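Local coordinates for nucleoprotein (Schmallenberg virus, PDB 3ZL9), which encapsidates the viral genomic RNA, shielding it from nucleases and forming the helical nucleocapsid that serves as template for transcription and replication, at residues L36-A41 and R103-T108; F72-N77 and N90-H95. All blocks are in the same frame, centred on the assembly; numbering follows the deposited sequence.

Contact 1: L36-A41 and R103-T108; sequences LNFGVA and RWIADT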
ATOM      1  N   LEU C  36      18.665  30.007 -29.633  1.00 88.07           N
ATOM      2  CA  LEU C  36      18.138  28.657 -29.778  1.00 89.83           C
ATOM      3  C   LEU C  36      18.704  27.959 -30.990  1.00 90.17           C
ATOM      4  O   LEU C  36      19.003  28.590 -31.976  1.00 95.33           O
ATOM      5  CB  LEU C  36      16.623  28.688 -29.926  1.00 88.72           C
ATOM      6  CG  LEU C  36      15.867  29.259 -28.740  1.00 85.69           C
ATOM      7  CD1 LEU C  36      14.403  29.494 -29.091  1.00 86.09           C
ATOM      8  CD2 LEU C  36      16.001  28.328 -27.552  1.00 84.69           C
ATOM      9  N   ASN C  37      18.818  26.642 -30.894  1.00 86.24           N
ATOM     10  CA  ASN C  37      19.131  25.783 -32.028  1.00 82.53           C
ATOM     11  C   ASN C  37      18.664  24.384 -31.649  1.00 76.25           C
ATOM     12  O   ASN C  37      18.339  24.133 -30.485  1.00 71.20           O
ATOM     13  CB  ASN C  37      20.633  25.780 -32.338  1.00 82.42           C
ATOM     14  CG  ASN C  37      21.489  25.366 -31.146  1.00 80.25           C
ATOM     15  OD1 ASN C  37      21.319  24.288 -30.571  1.00 77.79           O
ATOM     16  ND2 ASN C  37      22.433  26.210 -30.790  1.00 84.18           N
ATOM     17  N   PHE C  38      18.659  23.475 -32.603  1.00 71.14           N
ATOM     18  CA  PHE C  38      18.126  22.153 -32.336  1.00 71.64           C
ATOM     19  C   PHE C  38      18.944  21.337 -31.314  1.00 72.91           C
ATOM     20  O   PHE C  38      18.393  20.453 -30.646  1.00 70.76           O
ATOM     21  CB  PHE C  38      17.950  21.401 -33.650  1.00 73.32           C
ATOM     22  CG  PHE C  38      16.933  22.028 -34.578  1.00 79.17           C
ATOM     23  CD1 PHE C  38      15.807  22.696 -34.085  1.00 83.22           C
ATOM     24  CD2 PHE C  38      17.074  21.922 -35.938  1.00 86.45           C
ATOM     25  CE1 PHE C  38      14.874  23.255 -34.933  1.00 84.75           C
ATOM     26  CE2 PHE C  38      16.132  22.478 -36.789  1.00 89.15           C
ATOM     27  CZ  PHE C  38      15.038  23.150 -36.290  1.00 83.20           C
ATOM     28  N   GLY C  39      20.238  21.649 -31.179  1.00 73.86           N
ATOM     29  CA  GLY C  39      21.074  21.026 -30.166  1.00 72.05           C
ATOM     30  C   GLY C  39      20.567  21.348 -28.771  1.00 72.56           C
ATOM     31  O   GLY C  39      20.577  20.500 -27.885  1.00 71.78           O
ATOM     32  N   VAL C  40      20.125  22.583 -28.573  1.00 75.45           N
ATOM     33  CA  VAL C  40      19.604  22.999 -27.286  1.00 79.16           C
ATOM     34  C   VAL C  40      18.366  22.201 -26.951  1.00 79.26           C
ATOM     35  O   VAL C  40      18.269  21.590 -25.886  1.00 87.44           O
ATOM     36  CB  VAL C  40      19.215  24.494 -27.277  1.00 83.46           C
ATOM     37  CG1 VAL C  40      18.462  24.843 -25.997  1.00 83.48           C
ATOM     38  CG2 VAL C  40      20.450  25.372 -27.425  1.00 86.62           C
ATOM     39  N   ALA C  41      17.408  22.220 -27.864  1.00 74.72           N
ATOM     40  CA  ALA C  41      16.177  21.473 -27.661  1.00 71.36           C
ATOM     41  C   ALA C  41      16.454  19.982 -27.415  1.00 66.93           C
ATOM     42  O   ALA C  41      15.834  19.382 -26.521  1.00 64.82           O
ATOM     43  CB  ALA C  41      15.253  21.660 -28.848  1.00 69.15           C
ATOM     44  N   ARG C 103       6.733  24.091 -29.806  1.00 79.35           N
ATOM     45  CA  ARG C 103       6.116  25.013 -30.786  1.00 78.65           C
ATOM     46  C   ARG C 103       7.187  25.596 -31.706  1.00 78.91           C
ATOM     47  O   ARG C 103       7.011  25.687 -32.923  1.00 89.23           O
ATOM     48  CB  ARG C 103       5.382  26.138 -30.064  1.00 76.74           C
ATOM     49  CG  ARG C 103       4.929  27.297 -30.931  1.00 78.76           C
ATOM     50  CD  ARG C 103       3.647  26.965 -31.678  1.00 79.78           C
ATOM     51  NE  ARG C 103       3.227  28.002 -32.625  1.00 78.50           N
ATOM     52  CZ  ARG C 103       2.725  29.190 -32.290  1.00 76.64           C
ATOM     53  NH1 ARG C 103       2.568  29.528 -31.026  1.00 79.26           N
ATOM     54  NH2 ARG C 103       2.403  30.057 -33.229  1.00 78.17           N
ATOM     55  N   TRP C 104       8.299  25.998 -31.117  1.00 74.30           N
ATOM     56  CA  TRP C 104       9.332  26.643 -31.884  1.00 74.97           C
ATOM     57  C   TRP C 104       9.838  25.709 -32.958  1.00 77.03           C
ATOM     58  O   TRP C 104      10.019  26.104 -34.107  1.00 81.52           O
ATOM     59  CB  TRP C 104      10.468  27.064 -30.970  1.00 75.52           C
ATOM     60  CG  TRP C 104      11.633  27.496 -31.715  1.00 76.95           C
ATOM     61  CD1 TRP C 104      11.747  28.623 -32.467  1.00 82.31           C
ATOM     62  CD2 TRP C 104      12.875  26.806 -31.817  1.00 77.65           C
ATOM     63  NE1 TRP C 104      12.997  28.690 -33.039  1.00 84.69           N
ATOM     64  CE2 TRP C 104      13.713  27.587 -32.644  1.00 80.33           C
ATOM     65  CE3 TRP C 104      13.368  25.607 -31.286  1.00 75.00           C
ATOM     66  CZ2 TRP C 104      15.011  27.207 -32.959  1.00 79.48           C
ATOM     67  CZ3 TRP C 104      14.665  25.223 -31.602  1.00 78.48           C
ATOM     68  CH2 TRP C 104      15.474  26.026 -32.437  1.00 80.72           C
ATOM     69  N   ILE C 105      10.087  24.462 -32.586  1.00 75.62           N
ATOM     70  CA  ILE C 105      10.540  23.495 -33.563  1.00 78.51           C
ATOM     71  C   ILE C 105       9.473  23.281 -34.615  1.00 78.17           C
ATOM     72  O   ILE C 105       9.782  23.194 -35.794  1.00 81.61           O
ATOM     73  CB  ILE C 105      10.891  22.145 -32.933  1.00 75.04           C
ATOM     74  CG1 ILE C 105      12.001  22.302 -31.899  1.00 76.08           C
ATOM     75  CG2 ILE C 105      11.357  21.184 -34.015  1.00 79.56           C
ATOM     76  CD1 ILE C 105      11.991  21.218 -30.850  1.00 73.13           C
ATOM     77  N   ALA C 106       8.224  23.180 -34.196  1.00 82.26           N
ATOM     78  CA  ALA C 106       7.132  23.009 -35.157  1.00 89.09           C
ATOM     79  C   ALA C 106       7.107  24.147 -36.179  1.00 90.46           C
ATOM     80  O   ALA C 106       7.219  23.905 -37.380  1.00 96.17           O
ATOM     81  CB  ALA C 106       5.806  22.903 -34.448  1.00 90.30           C
ATOM     82  N   ASP C 107       7.034  25.384 -35.711  1.00 92.67           N
ATOM     83  CA  ASP C 107       7.094  26.540 -36.614  1.00 98.98           C
ATOM     84  C   ASP C 107       8.358  26.560 -37.500  1.00 95.02           C
ATOM     85  O   ASP C 107       8.269  26.803 -38.710  1.00 96.29           O
ATOM     86  CB  ASP C 107       7.032  27.848 -35.824  1.00103.93           C
ATOM     87  CG  ASP C 107       5.655  28.144 -35.274  1.00109.97           C
ATOM     88  OD1 ASP C 107       4.670  27.487 -35.680  1.00113.65           O
ATOM     89  OD2 ASP C 107       5.546  29.079 -34.458  1.00120.98           O
ATOM     90  N   THR C 108       9.521  26.321 -36.901  1.00 89.85           N
ATOM     91  CA  THR C 108      10.791  26.349 -37.640  1.00 90.75           C
ATOM     92  C   THR C 108      10.785  25.306 -38.765  1.00 91.80           C
ATOM     93  O   THR C 108      11.257  25.572 -39.862  1.00 87.86           O
ATOM     94  CB  THR C 108      11.993  26.074 -36.711  1.00 91.89           C
ATOM     95  OG1 THR C 108      11.949  26.951 -35.592  1.00 89.33           O
ATOM     96  CG2 THR C 108      13.310  26.282 -37.424  1.00 92.55           C
TER
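Trp104, on helix 94-110, reaches across to the N-terminus of helix 38-57, where its indole slots between Leu36 and Phe38; in this largely helical nucleoprotein fold, helix 94-110 here packs on the start of helix 38-57 and the residues leading into it. CG of Trp104 stands anti to the backbone N (chi1 170°), which carries the ring system away from its own helix and toward Leu36 and Phe38. Leu36 lies over one face: its CB makes a CH-pi contact 4.0 Å from the centroid of the six-membered ring, and CD1 continues over the indole, the two side chains sliding past each other in opposite directions. At the far rim, CH2 of Trp104 meets the backbone of Asn37 near the ring plane, its distance to Asn37 C being 3.7 Å. Phe38 approaches the same end obliquely, the planes 54° apart and CD1 3.7 Å from Trp104 CZ3. The far end of the phenyl ring runs on to the methyl CG2 of Thr108, while helix 113-122 packs on Phe38 from outside the pair. One turn further into helix 38-57, Ala41 CB touches Ile105 CD1 at 3.9 Å, extending the apolar seam. Asn37 is the N-cap of that helix, its OD1 accepting from Val40 N, a capping bond in the first turn, which also carries Phe38. Opposite Leu36, Thr108 OG1 sits above the other indole face, offset toward the rim, and is hydrogen-bonded to Trp104 O at 2.6 Å.

Contact 2: F72-N77 and N90-H95; sequences FTVVNN and NAITLH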
ATOM      1  N   PHE C  72      18.555  29.376 -19.082  1.00 84.21           N
ATOM      2  CA  PHE C  72      17.165  29.792 -18.962  1.00 80.80           C
ATOM      3  C   PHE C  72      16.836  30.103 -17.502  1.00 83.12           C
ATOM      4  O   PHE C  72      17.154  29.310 -16.626  1.00 78.79           O
ATOM      5  CB  PHE C  72      16.224  28.664 -19.442  1.00 78.22           C
ATOM      6  CG  PHE C  72      16.356  28.334 -20.899  1.00 72.52           C
ATOM      7  CD1 PHE C  72      15.630  29.025 -21.853  1.00 68.51           C
ATOM      8  CD2 PHE C  72      17.217  27.343 -21.308  1.00 72.72           C
ATOM      9  CE1 PHE C  72      15.783  28.741 -23.198  1.00 66.17           C
ATOM     10  CE2 PHE C  72      17.364  27.043 -22.648  1.00 70.20           C
ATOM     11  CZ  PHE C  72      16.659  27.757 -23.598  1.00 66.81           C
ATOM     12  N   THR C  73      16.160  31.222 -17.249  1.00 83.89           N
ATOM     13  CA  THR C  73      15.612  31.501 -15.933  1.00 85.80           C
ATOM     14  C   THR C  73      14.260  30.795 -15.837  1.00 88.15           C
ATOM     15  O   THR C  73      13.307  31.193 -16.513  1.00 92.86           O
ATOM     16  CB  THR C  73      15.393  33.007 -15.714  1.00 86.21           C
ATOM     17  OG1 THR C  73      16.595  33.714 -16.039  1.00 90.90           O
ATOM     18  CG2 THR C  73      14.991  33.305 -14.268  1.00 83.43           C
ATOM     19  N   VAL C  74      14.189  29.755 -15.003  1.00 86.68           N
ATOM     20  CA  VAL C  74      12.995  28.912 -14.853  1.00 85.07           C
ATOM     21  C   VAL C  74      12.431  28.999 -13.443  1.00 83.77           C
ATOM     22  O   VAL C  74      13.163  28.875 -12.470  1.00 84.79           O
ATOM     23  CB  VAL C  74      13.317  27.421 -15.109  1.00 85.07           C
ATOM     24  CG1 VAL C  74      12.080  26.542 -14.879  1.00 83.96           C
ATOM     25  CG2 VAL C  74      13.857  27.217 -16.514  1.00 82.88           C
ATOM     26  N   VAL C  75      11.122  29.166 -13.348  1.00 86.63           N
ATOM     27  CA  VAL C  75      10.439  29.220 -12.068  1.00 90.44           C
ATOM     28  C   VAL C  75      10.340  27.816 -11.474  1.00 89.84           C
ATOM     29  O   VAL C  75       9.804  26.904 -12.126  1.00 94.62           O
ATOM     30  CB  VAL C  75       9.030  29.825 -12.237  1.00 91.87           C
ATOM     31  CG1 VAL C  75       8.193  29.651 -10.974  1.00 95.74           C
ATOM     32  CG2 VAL C  75       9.141  31.299 -12.591  1.00 92.15           C
ATOM     33  N   ASN C  76      10.842  27.653 -10.247  1.00 89.17           N
ATOM     34  CA  ASN C  76      10.783  26.370  -9.566  1.00 90.01           C
ATOM     35  C   ASN C  76       9.386  26.099  -9.022  1.00 92.68           C
ATOM     36  O   ASN C  76       8.989  26.568  -7.951  1.00103.85           O
ATOM     37  CB  ASN C  76      11.799  26.262  -8.440  1.00 91.11           C
ATOM     38  CG  ASN C  76      11.861  24.860  -7.858  1.00 89.07           C
ATOM     39  OD1 ASN C  76      11.005  24.021  -8.128  1.00 74.47           O
ATOM     40  ND2 ASN C  76      12.908  24.588  -7.082  1.00 94.21           N
ATOM     41  N   ASN C  77       8.672  25.293  -9.787  1.00 92.00           N
ATOM     42  CA  ASN C  77       7.285  24.956  -9.578  1.00 87.28           C
ATOM     43  C   ASN C  77       7.155  23.687  -8.716  1.00 87.67           C
ATOM     44  O   ASN C  77       6.052  23.329  -8.314  1.00 87.98           O
ATOM     45  CB  ASN C  77       6.679  24.723 -10.996  1.00 82.85           C
ATOM     46  CG  ASN C  77       5.172  24.807 -11.027  1.00 79.96           C
ATOM     47  OD1 ASN C  77       4.548  25.313 -10.099  1.00 89.55           O
ATOM     48  ND2 ASN C  77       4.574  24.297 -12.098  1.00 79.32           N
ATOM     49  N   ASN C  90       4.348  35.724 -17.648  1.00 92.06           N
ATOM     50  CA  ASN C  90       5.509  35.898 -18.533  1.00 94.82           C
ATOM     51  C   ASN C  90       6.698  35.064 -18.040  1.00 99.47           C
ATOM     52  O   ASN C  90       7.836  35.279 -18.467  1.00110.36           O
ATOM     53  CB  ASN C  90       5.880  37.375 -18.686  1.00 94.84           C
ATOM     54  CG  ASN C  90       6.007  38.091 -17.351  1.00101.60           C
ATOM     55  OD1 ASN C  90       5.562  37.586 -16.319  1.00105.71           O
ATOM     56  ND2 ASN C  90       6.590  39.285 -17.372  1.00101.34           N
ATOM     57  N   ALA C  91       6.418  34.101 -17.158  1.00 94.05           N
ATOM     58  CA  ALA C  91       7.418  33.170 -16.666  1.00 86.15           C
ATOM     59  C   ALA C  91       7.329  31.832 -17.388  1.00 87.17           C
ATOM     60  O   ALA C  91       6.381  31.535 -18.132  1.00 80.84           O
ATOM     61  CB  ALA C  91       7.241  32.956 -15.183  1.00 84.19           C
ATOM     62  N   ILE C  92       8.349  31.019 -17.152  1.00 88.88           N
ATOM     63  CA  ILE C  92       8.424  29.697 -17.718  1.00 87.01           C
ATOM     64  C   ILE C  92       8.713  28.669 -16.641  1.00 85.79           C
ATOM     65  O   ILE C  92       9.652  28.813 -15.865  1.00 87.86           O
ATOM     66  CB  ILE C  92       9.506  29.611 -18.820  1.00 93.59           C
ATOM     67  CG1 ILE C  92      10.825  30.279 -18.399  1.00 85.76           C
ATOM     68  CG2 ILE C  92       8.991  30.256 -20.100  1.00 98.32           C
ATOM     69  CD1 ILE C  92      11.994  29.860 -19.269  1.00 84.01           C
ATOM     70  N   THR C  93       7.859  27.657 -16.591  1.00 85.15           N
ATOM     71  CA  THR C  93       8.099  26.414 -15.878  1.00 82.01           C
ATOM     72  C   THR C  93       8.696  25.441 -16.886  1.00 76.59           C
ATOM     73  O   THR C  93       8.659  25.695 -18.091  1.00 84.93           O
ATOM     74  CB  THR C  93       6.755  25.862 -15.408  1.00 79.64           C
ATOM     75  OG1 THR C  93       5.821  25.904 -16.506  1.00 80.93           O
ATOM     76  CG2 THR C  93       6.228  26.713 -14.274  1.00 80.77           C
ATOM     77  N   LEU C  94       9.223  24.324 -16.418  1.00 66.86           N
ATOM     78  CA  LEU C  94       9.614  23.261 -17.339  1.00 61.10           C
ATOM     79  C   LEU C  94       8.469  22.886 -18.320  1.00 62.71           C
ATOM     80  O   LEU C  94       8.717  22.635 -19.501  1.00 60.84           O
ATOM     81  CB  LEU C  94      10.028  22.021 -16.570  1.00 56.76           C
ATOM     82  CG  LEU C  94      11.379  22.104 -15.882  1.00 61.13           C
ATOM     83  CD1 LEU C  94      11.623  20.884 -14.996  1.00 60.10           C
ATOM     84  CD2 LEU C  94      12.499  22.254 -16.913  1.00 61.58           C
ATOM     85  N   HIS C  95       7.224  22.857 -17.833  1.00 58.62           N
ATOM     86  CA  HIS C  95       6.092  22.487 -18.661  1.00 58.67           C
ATOM     87  C   HIS C  95       5.900  23.481 -19.801  1.00 60.67           C
ATOM     88  O   HIS C  95       5.876  23.109 -20.988  1.00 60.75           O
ATOM     89  CB  HIS C  95       4.817  22.431 -17.822  1.00 65.60           C
ATOM     90  CG  HIS C  95       3.681  21.697 -18.488  1.00 68.76           C
ATOM     91  ND1 HIS C  95       2.640  22.348 -19.115  1.00 72.23           N
ATOM     92  CD2 HIS C  95       3.438  20.371 -18.641  1.00 64.58           C
ATOM     93  CE1 HIS C  95       1.788  21.462 -19.602  1.00 72.41           C
ATOM     94  NE2 HIS C  95       2.252  20.253 -19.326  1.00 72.55           N
TER
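Val75 and Ile92 join the end of the two-stranded antiparallel hairpin, strands 62-67 and 70-75, to the segment that leads into helix 94-110. The two chain segments pass nearly at right angles, 82° between the end-to-end directions of their touching parts, so they meet at a crossing point, around Val74-Val75 and Ile92-Thr93. A single backbone hydrogen bond marks it: Val75 N donates to Ile92 O over 2.9 Å with an N-H...O angle of 161°. The same carbonyl oxygen receives a CA-H...O contact from Val74, and Val74 CG1 also packs against it, so both strand residues converge on one acceptor.

Packing surrounds this bond. Val75 CG2 meets the methyl of Ala91 at 3.6 Å. Ile92 holds CG1 between its backbone N and carbonyl carbon (chi1 46°), and this turns the longer branch back along the strand, where its methylene CG1 and methyl CD1 lie against the carbonyl oxygen of Thr73 and CD1 reaches the CG2 methyl of Val74 at 4.2 Å. Phe72 CB lies at the far end of that branch, and Met97 of helix 94-110 packs against Phe72 and Val74.

An N-cap and two RNA-binding neighbours lie at the helix end. Thr93 is the N-cap of helix 94-110, its OG1 accepting from the backbone N of Arg96, an RNA-binding residue whose NH1 also bonds to Ala91 O. His78, likewise an RNA-binding residue, directly follows Asn77. Thr93 OG1 is used in the cap, while its methyl faces the turn after the strand in van der Waals packing, the side chains crossing at a slant with Asn77 ND2 3.6 Å from Thr93 CG2.

In the fold
Both contacts use helix 94-110: contact 2 at its N-terminus, where the chain enters beside the hairpin, and contact 1 further along, where it faces the start of helix 38-57. Contact 2 is nested within the chain loop that contact 1 closes. Their centres are about 17 Å apart, yet they touch through Phe72, whose ring packs on Leu36 and Val40. Each is partly buried, but their chemistry differs. Contact 1 is held across its segments by aromatic and aliphatic packing and lies away from the annotated RNA sites; contact 2 adds a backbone hydrogen bond and borders the RNA-binding residues His78 and Arg96.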